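Local coordinates for ABM domain-containing protein (PDB 3E8O), which is of unknown exact function but has a ferredoxin-like fold and is probably an antibiotic biosynthesis monooxygenase, at residues G24-A28 / V101-K105; G52-V58 / L69-D75. All blocks are in the same frame, centred on the assembly; numbering follows the deposited sequence. Where two conformers were deposited one is given.

Contact 1 (G24-A28 / V101-K105); sequences GTLSA and VTDLK
The D103 carboxylate is the flat group of this contact, and S27 meets both its oxygens, through its backbone N and its hydroxyl. Each oxygen is used on its syn side, with the donor tilted 19° out of the carboxylate plane. S27 N donates to D103 OD1 at 2.8 Å. S27 OG donates to D103 OD2 at 2.6 Å, a short bond. D103 OD1 also comes to 3.4 Å from L26 CA. The torsions of both residues serve this grip: S27 OG and D103 CG each stand between their own backbone N and carbonyl carbon (chi1 72° and 62°).

Further along, the segments run antiparallel, and T25 and K105 form a hydrogen-bonded pair. T25 N donates to K105 O at 3.0 Å, and K105 N returns a bond to T25 O at 2.9 Å. Water 1 links T25 OG1 to D103 O, and water 2 links S27 O to T102 N.

The apolar part lies beside these bonds. The V101 and L26 side chains cross obliquely, with V101 CG1 4.0 Å from L26 CD1, and V101 CG2 comes to A28 CB. L104 CD1 packs against L26 CB at 4.0 Å. L36 of helix 33-47 and L96 of helix 87-98 extend this cluster into the core. K105 also packs on N116 of the second subunit.

Regular strand pairing is limited to T25 and K105, where the outer strand 105-110 joins strand 20-27 in the four-stranded antiparallel sheet of the ferredoxin-like fold. Beyond it, the D103 side chain takes over the pairing and ties the loop after helix 87-98 to the strand. Two donors share the carboxylate, which would probably stabilise its negative charge and keep D103 ionised.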
ATOM      1  N   GLY A  24       3.690  -3.440  -5.176  1.00  9.26           N
ATOM      2  CA  GLY A  24       4.826  -4.335  -5.039  1.00 10.02           C
ATOM      3  C   GLY A  24       4.919  -4.910  -3.667  1.00  9.58           C
ATOM      4  O   GLY A  24       4.575  -4.269  -2.661  1.00 10.65           O
ATOM      5  N   THR A  25       5.370  -6.158  -3.630  1.00  8.96           N
ATOM      6  CA  THR A  25       5.604  -6.843  -2.372  1.00 10.32           C
ATOM      7  C   THR A  25       6.989  -7.512  -2.418  1.00  9.24           C
ATOM      8  O   THR A  25       7.499  -7.902  -3.471  1.00 10.02           O
ATOM      9  CB  THR A  25       4.535  -7.872  -2.080  1.00 10.72           C
ATOM     10  OG1 THR A  25       4.460  -8.841  -3.145  1.00 12.67           O
ATOM     11  CG2 THR A  25       3.155  -7.169  -1.907  1.00 14.64           C
ATOM     12  N   LEU A  26       7.577  -7.620  -1.236  1.00  9.47           N
ATOM     13  CA  LEU A  26       8.914  -8.205  -1.030  1.00  8.93           C
ATOM     14  C   LEU A  26       9.104  -8.491   0.443  1.00 11.41           C
ATOM     15  O   LEU A  26       8.403  -7.898   1.279  1.00 12.98           O
ATOM     16  CB  LEU A  26      10.046  -7.311  -1.523  1.00 10.29           C
ATOM     17  CG  LEU A  26      10.316  -5.971  -0.840  1.00 10.14           C
ATOM     18  CD1 LEU A  26      11.694  -5.442  -1.321  1.00 11.58           C
ATOM     19  CD2 LEU A  26       9.171  -4.933  -1.027  1.00  9.77           C
ATOM     20  N   SER A  27      10.025  -9.396   0.770  1.00 11.39           N
ATOM     21  CA  SER A  27      10.283  -9.691   2.181  1.00 11.22           C
ATOM     22  C   SER A  27      11.740  -9.963   2.415  1.00 12.20           C
ATOM     23  O   SER A  27      12.480 -10.284   1.499  1.00 13.42           O
ATOM     24  CB  SER A  27       9.440 -10.887   2.659  1.00 13.31           C
ATOM     25  OG  SER A  27       9.924 -12.101   2.118  1.00 14.17           O
ATOM     26  N   ALA A  28      12.138  -9.844   3.670  1.00 13.21           N
ATOM     27  CA  ALA A  28      13.510 -10.139   4.074  1.00 13.78           C
ATOM     28  C   ALA A  28      13.489 -11.059   5.278  1.00 15.74           C
ATOM     29  O   ALA A  28      12.554 -11.060   6.085  1.00 17.42           O
ATOM     30  CB  ALA A  28      14.282  -8.837   4.412  1.00 15.56           C
ATOM     31  N   VAL A 101      17.140 -10.871  -0.833  1.00 15.68           N
ATOM     32  CA  VAL A 101      15.706 -10.589  -1.055  1.00 15.61           C
ATOM     33  C   VAL A 101      15.412 -11.011  -2.474  1.00 15.92           C
ATOM     34  O   VAL A 101      15.868 -10.375  -3.419  1.00 19.47           O
ATOM     35  CB  VAL A 101      15.355  -9.108  -0.871  1.00 17.33           C
ATOM     36  CG1 VAL A 101      13.900  -8.832  -1.337  1.00 17.21           C
ATOM     37  CG2 VAL A 101      15.628  -8.696   0.579  1.00 17.79           C
ATOM     38  N   THR A 102      14.671 -12.100  -2.613  1.00 14.94           N
ATOM     39  CA  THR A 102      14.460 -12.723  -3.917  1.00 17.98           C
ATOM     40  C   THR A 102      13.021 -12.779  -4.345  1.00 17.40           C
ATOM     41  O   THR A 102      12.732 -13.284  -5.433  1.00 19.09           O
ATOM     42  CB  THR A 102      14.963 -14.178  -3.934  1.00 19.92           C
ATOM     43  OG1 THR A 102      14.221 -14.949  -2.991  1.00 21.69           O
ATOM     44  CG2 THR A 102      16.433 -14.216  -3.612  1.00 24.19           C
ATOM     45  N   ASP A 103      12.134 -12.150  -3.584  1.00 14.51           N
ATOM     46  CA  ASP A 103      10.700 -12.273  -3.861  1.00 13.82           C
ATOM     47  C   ASP A 103      10.039 -10.973  -4.260  1.00 12.73           C
ATOM     48  O   ASP A 103       8.814 -10.830  -4.186  1.00 12.29           O
ATOM     49  CB  ASP A 103       9.944 -12.904  -2.684  1.00 13.81           C
ATOM     50  CG  ASP A 103      10.012 -12.082  -1.425  1.00 13.32           C
ATOM     51  OD1 ASP A 103      10.712 -11.050  -1.413  1.00 12.26           O
ATOM     52  OD2 ASP A 103       9.398 -12.517  -0.420  1.00 14.62           O
ATOM     53  N   LEU A 104      10.805  -9.986  -4.668  1.00 12.94           N
ATOM     54  CA  LEU A 104      10.142  -8.767  -5.103  1.00 11.07           C
ATOM     55  C   LEU A 104       9.290  -9.014  -6.335  1.00 10.93           C
ATOM     56  O   LEU A 104       9.764  -9.518  -7.343  1.00 14.15           O
ATOM     57  CB  LEU A 104      11.179  -7.684  -5.446  1.00 11.47           C
ATOM     58  CG  LEU A 104      10.682  -6.348  -6.033  1.00 11.10           C
ATOM     59  CD1 LEU A 104       9.713  -5.604  -5.145  1.00 11.73           C
ATOM     60  CD2 LEU A 104      11.839  -5.418  -6.457  1.00 15.82           C
ATOM     61  N   LYS A 105       8.026  -8.622  -6.267  1.00 10.29           N
ATOM     62  CA  LYS A 105       7.101  -8.691  -7.388  1.00 10.29           C
ATOM     63  C   LYS A 105       6.326  -7.401  -7.465  1.00  9.96           C
ATOM     64  O   LYS A 105       5.765  -6.962  -6.471  1.00 10.75           O
ATOM     65  CB  LYS A 105       6.141  -9.887  -7.307  1.00 11.52           C
ATOM     66  CG  LYS A 105       5.281 -10.062  -8.566  1.00 12.56           C
ATOM     67  CD  LYS A 105       4.398 -11.218  -8.553  1.00 12.91           C
ATOM     68  CE  LYS A 105       3.507 -11.260  -9.785  1.00 14.08           C
ATOM     69  NZ  LYS A 105       4.284 -11.496 -11.044  1.00 12.67           N
TER
HETATM   70  O   HOH W   1       6.392 -10.770  -2.865  1.00 14.14           O
HETATM   71  O   HOH W   2      13.050 -12.698  -0.148  1.00 19.69           O

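Contact 2 (G52-V58 / L69-D75); sequences GCLLYLV and LITEHWD
L55 CG is anti to its backbone N (chi1 -173°), while H73 CG is anti to its carbonyl carbon (chi1 -63°); the two side chains thus lie side by side. L55 CD2 sits over the centre of the H73 ring, 3.7 Å from its centroid, a CH-pi contact. On the other sheet face Y56 and E72 also run alongside, with Y56 CE2 3.3 Å from E72 CD and the ring and carboxylate planes 41° apart. I70 CG2 touches Y56 OH at 3.5 Å. W74 NE1 donates to E72 OE1 at 2.8 Å, on its anti side and in the indole plane. C53 SG lies over one face of the W74 six-membered ring, offset toward the rim. L54 N and L55 N both donate to H73 O: a classic beta bulge. Pairing is regular from L55 and H73 onward, through L57 and T71.

Strands 53-61 and 67-74 form a hairpin. Y56 OH hydrogen-bonds an unidentified molecule, probably from the crystallisation liquor, which may mark a pocket. H23 of the second subunit meets the H73 ring edge-to-face and packs on L55. Helix 33-47 covers Y56, helix 77-84 packs on W74, and strand 20-27 flanks strand 67-74.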
ATOM      1  N   GLY A  52       6.701  12.993 -12.679  1.00 10.00           N
ATOM      2  CA  GLY A  52       5.539  12.140 -12.780  1.00  9.74           C
ATOM      3  C   GLY A  52       5.213  11.298 -11.579  1.00 10.42           C
ATOM      4  O   GLY A  52       4.224  10.596 -11.612  1.00 11.00           O
ATOM      5  N   CYS A  53       6.046  11.342 -10.524  1.00 10.74           N
ATOM      6  CA  CYS A  53       5.794  10.550  -9.323  1.00 11.19           C
ATOM      7  C   CYS A  53       4.804  11.274  -8.446  1.00 11.41           C
ATOM      8  O   CYS A  53       5.129  12.317  -7.846  1.00 13.84           O
ATOM      9  CB  CYS A  53       7.072  10.226  -8.554  1.00 12.41           C
ATOM     10  SG  CYS A  53       6.719   9.136  -7.194  1.00 14.45           S
ATOM     11  N   LEU A  54       3.602  10.708  -8.354  1.00 10.96           N
ATOM     12  CA  LEU A  54       2.538  11.330  -7.554  1.00 11.38           C
ATOM     13  C   LEU A  54       2.464  10.758  -6.142  1.00 11.76           C
ATOM     14  O   LEU A  54       2.002  11.405  -5.228  1.00 15.05           O
ATOM     15  CB  LEU A  54       1.209  11.187  -8.248  1.00 11.01           C
ATOM     16  CG  LEU A  54       1.105  11.764  -9.665  1.00 12.91           C
ATOM     17  CD1 LEU A  54      -0.180  11.394 -10.364  1.00 13.90           C
ATOM     18  CD2 LEU A  54       1.340  13.294  -9.620  1.00 15.59           C
ATOM     19  N   LEU A  55       2.957   9.549  -5.982  1.00 10.23           N
ATOM     20  CA  LEU A  55       2.955   8.873  -4.678  1.00  9.92           C
ATOM     21  C   LEU A  55       3.980   7.751  -4.709  1.00  9.54           C
ATOM     22  O   LEU A  55       4.073   7.015  -5.682  1.00  9.83           O
ATOM     23  CB  LEU A  55       1.603   8.235  -4.383  1.00 11.66           C
ATOM     24  CG  LEU A  55       1.425   7.652  -2.974  1.00 12.30           C
ATOM     25  CD1 LEU A  55       1.392   8.740  -1.903  1.00 15.64           C
ATOM     26  CD2 LEU A  55       0.157   6.804  -2.943  1.00 16.26           C
ATOM     27  N   TYR A  56       4.735   7.622  -3.644  1.00  9.31           N
ATOM     28  CA  TYR A  56       5.663   6.480  -3.467  1.00  9.68           C
ATOM     29  C   TYR A  56       5.799   6.230  -1.978  1.00 10.41           C
ATOM     30  O   TYR A  56       6.404   6.998  -1.254  1.00 11.90           O
ATOM     31  CB  TYR A  56       7.021   6.761  -4.103  1.00  9.72           C
ATOM     32  CG  TYR A  56       7.852   5.522  -4.329  1.00 10.16           C
ATOM     33  CD1 TYR A  56       8.529   4.924  -3.311  1.00 12.44           C
ATOM     34  CD2 TYR A  56       8.038   5.010  -5.599  1.00 11.06           C
ATOM     35  CE1 TYR A  56       9.296   3.796  -3.519  1.00 12.48           C
ATOM     36  CE2 TYR A  56       8.812   3.913  -5.820  1.00 11.98           C
ATOM     37  CZ  TYR A  56       9.459   3.301  -4.782  1.00 10.33           C
ATOM     38  OH  TYR A  56      10.252   2.186  -4.916  1.00 13.86           O
ATOM     39  N   LEU A  57       5.165   5.166  -1.533  1.00  9.09           N
ATOM     40  CA  LEU A  57       5.159   4.759  -0.138  1.00  9.48           C
ATOM     41  C   LEU A  57       5.738   3.355   0.023  1.00  8.63           C
ATOM     42  O   LEU A  57       5.479   2.442  -0.761  1.00 10.36           O
ATOM     43  CB  LEU A  57       3.724   4.711   0.409  1.00 10.81           C
ATOM     44  CG  LEU A  57       2.914   5.979   0.390  1.00 12.63           C
ATOM     45  CD1 LEU A  57       1.448   5.691   0.781  1.00 11.22           C
ATOM     46  CD2 LEU A  57       3.532   7.027   1.274  1.00 14.92           C
ATOM     47  N   VAL A  58       6.545   3.220   1.065  1.00  8.44           N
ATOM     48  CA  VAL A  58       7.108   1.950   1.440  1.00  9.46           C
ATOM     49  C   VAL A  58       6.613   1.639   2.849  1.00  9.38           C
ATOM     50  O   VAL A  58       6.643   2.504   3.735  1.00  9.31           O
ATOM     51  CB  VAL A  58       8.629   1.923   1.344  1.00  9.45           C
ATOM     52  CG1 VAL A  58       9.079   2.030  -0.125  1.00  9.68           C
ATOM     53  CG2 VAL A  58       9.384   3.039   2.215  1.00 10.89           C
ATOM     54  N   LEU A  69       5.570  -3.612   1.446  1.00  8.64           N
ATOM     55  CA  LEU A  69       4.768  -3.157   0.327  0.50 10.17           C
ATOM     56  C   LEU A  69       5.369  -1.876  -0.249  1.00  9.10           C
ATOM     57  O   LEU A  69       5.829  -1.004   0.496  1.00 10.33           O
ATOM     58  CB  LEU A  69       3.313  -2.898   0.799  0.50 10.23           C
ATOM     59  CG  LEU A  69       2.189  -2.488  -0.163  0.50 11.52           C
ATOM     60  CD1 LEU A  69       1.889  -3.572  -1.208  0.50 12.08           C
ATOM     61  CD2 LEU A  69       0.891  -2.142   0.625  0.50 13.69           C
ATOM     62  N   ILE A  70       5.318  -1.772  -1.565  1.00  9.25           N
ATOM     63  CA  ILE A  70       5.726  -0.600  -2.303  1.00  9.76           C
ATOM     64  C   ILE A  70       4.490  -0.151  -3.084  1.00  9.57           C
ATOM     65  O   ILE A  70       3.989  -0.867  -3.967  1.00 10.94           O
ATOM     66  CB  ILE A  70       6.908  -0.819  -3.261  1.00  9.46           C
ATOM     67  CG1 ILE A  70       8.115  -1.497  -2.598  1.00 10.57           C
ATOM     68  CG2 ILE A  70       7.306   0.496  -3.885  1.00 10.70           C
ATOM     69  CD1 ILE A  70       9.262  -1.800  -3.527  1.00 11.96           C
ATOM     70  N   THR A  71       3.998   1.042  -2.766  1.00  9.44           N
ATOM     71  CA  THR A  71       2.790   1.628  -3.344  1.00  8.81           C
ATOM     72  C   THR A  71       3.172   2.861  -4.136  1.00  8.50           C
ATOM     73  O   THR A  71       3.777   3.777  -3.602  1.00 10.15           O
ATOM     74  CB  THR A  71       1.808   1.980  -2.235  1.00 10.75           C
ATOM     75  OG1 THR A  71       1.544   0.811  -1.464  1.00 12.28           O
ATOM     76  CG2 THR A  71       0.505   2.602  -2.762  1.00 12.97           C
ATOM     77  N   GLU A  72       2.841   2.858  -5.428  1.00  8.88           N
ATOM     78  CA  GLU A  72       3.241   3.988  -6.272  1.00  8.98           C
ATOM     79  C   GLU A  72       2.105   4.452  -7.154  1.00  8.49           C
ATOM     80  O   GLU A  72       1.364   3.647  -7.668  1.00  9.60           O
ATOM     81  CB  GLU A  72       4.423   3.606  -7.219  1.00  9.32           C
ATOM     82  CG  GLU A  72       5.488   2.729  -6.613  1.00 10.34           C
ATOM     83  CD  GLU A  72       6.546   2.215  -7.549  1.00  9.93           C
ATOM     84  OE1 GLU A  72       6.868   2.915  -8.540  1.00 11.03           O
ATOM     85  OE2 GLU A  72       7.109   1.116  -7.261  1.00 11.93           O
ATOM     86  N   HIS A  73       2.031   5.766  -7.339  1.00  9.27           N
ATOM     87  CA  HIS A  73       1.125   6.374  -8.318  1.00 10.00           C
ATOM     88  C   HIS A  73       1.958   7.229  -9.249  1.00  9.47           C
ATOM     89  O   HIS A  73       2.743   8.048  -8.807  1.00 11.22           O
ATOM     90  CB  HIS A  73       0.051   7.264  -7.676  1.00 10.12           C
ATOM     91  CG  HIS A  73      -0.889   6.544  -6.786  1.00 11.18           C
ATOM     92  ND1 HIS A  73      -1.854   7.221  -6.074  1.00 12.51           N
ATOM     93  CD2 HIS A  73      -1.011   5.232  -6.457  1.00 10.52           C
ATOM     94  CE1 HIS A  73      -2.552   6.343  -5.371  1.00 12.51           C
ATOM     95  NE2 HIS A  73      -2.056   5.134  -5.575  1.00 12.65           N
ATOM     96  N   TRP A  74       1.827   6.967 -10.541  1.00  9.00           N
ATOM     97  CA  TRP A  74       2.553   7.672 -11.622  1.00 10.03           C
ATOM     98  C   TRP A  74       1.576   8.376 -12.517  1.00 11.04           C
ATOM     99  O   TRP A  74       0.504   7.867 -12.833  1.00 10.20           O
ATOM    100  CB  TRP A  74       3.385   6.661 -12.442  1.00 11.72           C
ATOM    101  CG  TRP A  74       4.541   6.104 -11.648  1.00 10.74           C
ATOM    102  CD1 TRP A  74       4.553   4.945 -10.923  1.00 10.86           C
ATOM    103  CD2 TRP A  74       5.808   6.727 -11.434  1.00 10.78           C
ATOM    104  NE1 TRP A  74       5.742   4.828 -10.243  1.00 10.99           N
ATOM    105  CE2 TRP A  74       6.541   5.899 -10.554  1.00 11.12           C
ATOM    106  CE3 TRP A  74       6.394   7.914 -11.889  1.00 11.23           C
ATOM    107  CZ2 TRP A  74       7.802   6.217 -10.117  1.00 13.03           C
ATOM    108  CZ3 TRP A  74       7.659   8.218 -11.446  1.00 11.48           C
ATOM    109  CH2 TRP A  74       8.338   7.392 -10.580  1.00 13.16           C
ATOM    110  N   ASP A  75       1.978   9.533 -13.015  1.00 10.92           N
ATOM    111  CA  ASP A  75       1.078  10.333 -13.847  1.00 12.31           C
ATOM    112  C   ASP A  75       0.661   9.597 -15.098  1.00 12.37           C
ATOM    113  O   ASP A  75      -0.431   9.733 -15.573  1.00 14.22           O
ATOM    114  CB  ASP A  75       1.729  11.653 -14.222  1.00 15.48           C
ATOM    115  CG  ASP A  75       0.810  12.518 -14.979  1.00 23.37           C
ATOM    116  OD1 ASP A  75      -0.175  13.003 -14.375  1.00 31.27           O
ATOM    117  OD2 ASP A  75       1.033  12.635 -16.202  1.00 24.95           O
TER
HETATM  118  O   HOH W   3       3.329   0.876   0.662  1.00 10.45           O

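Overall arrangement
Both contacts belong to one antiparallel sheet, and strands 20-27 and 67-74 are neighbours in it. The centres of the two contacts lie about 17 Å apart. G24 O and I70 N, 2.8 Å apart, probably form a hydrogen bond between them, and L26 packs on I70. Along the chain, contact 2 is nested inside the loop closed by contact 1. Both are partly buried, but contact 2 lies nearer the centre of the chain and is a long strand pairing with aromatic side chains. Contact 1 joins a strand to a loop and adds a carboxylate and bridging waters to one pair of backbone bonds. Both touch the second subunit, contact 2 through more residues.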